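Local coordinates for FYVE, RhoGEF and PH domain-containing protein 5 (Homo sapiens, PDB 3MPX) that activates the small GTPase CDC42 by exchanging its bound GDP for GTP, here as the fragment carrying its DH and first PH domains, at residues E70-G75 with G132-N137. Residues are numbered along the deposited sequence; the frame is centred on the assembly and turned at random.
Sequences EELRQG and GLLSEN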
loop_
_atom_site.group_PDB
_atom_site.type_symbol
_atom_site.label_atom_id
_atom_site.label_comp_id
_atom_site.label_asym_id
_atom_site.label_seq_id
_atom_site.Cartn_x
_atom_site.Cartn_y
_atom_site.Cartn_z
ATOM N N GLU A 70 -25.026 9.459 11.589
ATOM C CA GLU A 70 -24.787 10.621 10.724
ATOM C C GLU A 70 -23.334 10.724 10.283
ATOM O O GLU A 70 -23.066 11.046 9.123
ATOM C CB GLU A 70 -25.275 11.925 11.370
ATOM C CG GLU A 70 -26.790 12.045 11.423
ATOM C CD GLU A 70 -27.552 11.725 10.152
ATOM O OE1 GLU A 70 -28.434 10.835 10.195
ATOM O OE2 GLU A 70 -27.259 12.353 9.111
ATOM N N GLU A 71 -22.412 10.407 11.201
ATOM C CA GLU A 71 -20.983 10.375 10.953
ATOM C C GLU A 71 -20.670 9.195 10.045
ATOM O O GLU A 71 -19.972 9.391 9.051
ATOM C CB GLU A 71 -20.204 10.359 12.266
ATOM C CG GLU A 71 -20.101 11.748 12.896
ATOM C CD GLU A 71 -19.377 11.909 14.222
ATOM O OE1 GLU A 71 -18.583 11.018 14.607
ATOM O OE2 GLU A 71 -19.592 12.961 14.867
ATOM N N LEU A 72 -21.291 8.009 10.286
ATOM C CA LEU A 72 -21.139 6.858 9.383
ATOM C C LEU A 72 -21.578 7.221 7.948
ATOM O O LEU A 72 -20.838 6.976 6.991
ATOM C CB LEU A 72 -21.959 5.673 9.866
ATOM C CG LEU A 72 -21.279 4.769 10.852
ATOM C CD1 LEU A 72 -22.307 4.038 11.702
ATOM C CD2 LEU A 72 -20.309 3.822 10.155
ATOM N N ARG A 73 -22.756 7.859 7.820
ATOM C CA ARG A 73 -23.309 8.303 6.547
ATOM C C ARG A 73 -22.386 9.280 5.779
ATOM O O ARG A 73 -22.315 9.199 4.545
ATOM C CB ARG A 73 -24.682 8.948 6.779
ATOM C CG ARG A 73 -25.801 7.946 6.880
ATOM C CD ARG A 73 -27.119 8.599 6.593
ATOM N NE ARG A 73 -28.219 7.633 6.573
ATOM C CZ ARG A 73 -29.018 7.396 7.604
ATOM N NH1 ARG A 73 -28.828 8.026 8.759
ATOM N NH2 ARG A 73 -30.006 6.521 7.495
ATOM N N GLN A 74 -21.692 10.196 6.507
ATOM C CA GLN A 74 -20.801 11.200 5.906
ATOM C C GLN A 74 -19.549 10.538 5.317
ATOM O O GLN A 74 -19.292 10.705 4.137
ATOM C CB GLN A 74 -20.465 12.330 6.914
ATOM C CG GLN A 74 -20.069 13.692 6.312
ATOM C CD GLN A 74 -20.782 14.131 5.039
ATOM O OE1 GLN A 74 -20.175 14.229 3.971
ATOM N NE2 GLN A 74 -22.076 14.416 5.108
ATOM N N GLY A 75 -18.856 9.729 6.122
ATOM C CA GLY A 75 -17.676 8.963 5.732
ATOM C C GLY A 75 -17.981 7.976 4.627
ATOM O O GLY A 75 -17.174 7.800 3.717
ATOM N N GLY A 132 -14.053 3.142 12.985
ATOM C CA GLY A 132 -14.010 2.763 14.394
ATOM C C GLY A 132 -15.428 2.709 14.930
ATOM O O GLY A 132 -15.817 1.761 15.625
ATOM N N LEU A 133 -16.213 3.726 14.531
ATOM C CA LEU A 133 -17.626 3.930 14.804
ATOM C C LEU A 133 -18.438 2.747 14.258
ATOM O O LEU A 133 -19.459 2.402 14.831
ATOM C CB LEU A 133 -18.041 5.212 14.063
ATOM C CG LEU A 133 -18.923 6.263 14.746
ATOM C CD1 LEU A 133 -18.338 6.738 16.082
ATOM C CD2 LEU A 133 -19.052 7.461 13.850
ATOM N N LEU A 134 -17.976 2.128 13.160
ATOM C CA LEU A 134 -18.621 0.994 12.509
ATOM C C LEU A 134 -18.495 -0.272 13.352
ATOM O O LEU A 134 -19.517 -0.817 13.741
ATOM C CB LEU A 134 -18.034 0.796 11.098
ATOM C CG LEU A 134 -18.690 -0.221 10.164
ATOM C CD1 LEU A 134 -20.158 0.056 9.973
ATOM C CD2 LEU A 134 -18.010 -0.205 8.849
ATOM N N SER A 135 -17.266 -0.727 13.667
ATOM C CA SER A 135 -17.094 -1.935 14.488
ATOM C C SER A 135 -17.682 -1.748 15.886
ATOM O O SER A 135 -18.293 -2.685 16.403
ATOM C CB SER A 135 -15.633 -2.377 14.558
ATOM O OG SER A 135 -14.758 -1.303 14.846
ATOM N N GLU A 136 -17.560 -0.530 16.461
ATOM C CA GLU A 136 -18.123 -0.208 17.771
ATOM C C GLU A 136 -19.627 -0.346 17.729
ATOM O O GLU A 136 -20.181 -1.066 18.559
ATOM C CB GLU A 136 -17.742 1.210 18.229
ATOM N N ASN A 137 -20.282 0.282 16.730
ATOM C CA ASN A 137 -21.733 0.272 16.583
ATOM C C ASN A 137 -22.290 -1.092 16.147
ATOM O O ASN A 137 -23.499 -1.301 16.228
ATOM C CB ASN A 137 -22.203 1.388 15.644
ATOM C CG ASN A 137 -22.533 2.699 16.334
ATOM O OD1 ASN A 137 -21.669 3.372 16.924
ATOM N ND2 ASN A 137 -23.792 3.120 16.216
#
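Leu-72 and Leu-134 meet through methyls, their side chains crossing at about a right angle. CD2 of Leu-72 lies 3.8 Å from CD1 of Leu-134 and almost as near to its CB, so a single methyl rests against both the root and one branch of the opposing leucine. Rotation about the first bond sets up this meeting on the Leu-134 side: CG stands opposite the backbone N (chi1 -172°). One helical position away, Leu-133 points its CD2 at the start of the Glu-71 side chain, 3.5 Å from CB, and these side chains too cross at about a right angle. The same methyl lies 3.7 Å from OE1 of Glu-71, whose chain, extended beyond CG, crosses the leucine and returns to it. Both segments belong to the elongated helical bundle of the DH domain, the catalytic module of Dbl-family exchange factors; here 70-75 of helix 66-98 and 132-137 of helix 117-138 cross at a steep slant, the segment axes 10.1 Å apart at closest and 134° between N-to-C directions. Helix 21-59 backs the apolar pair, with Leu-56 against Leu-72 and Phe-48 against Leu-134, while Leu-144 and Val-148 of helix 142-152 pack on Leu-134 as well.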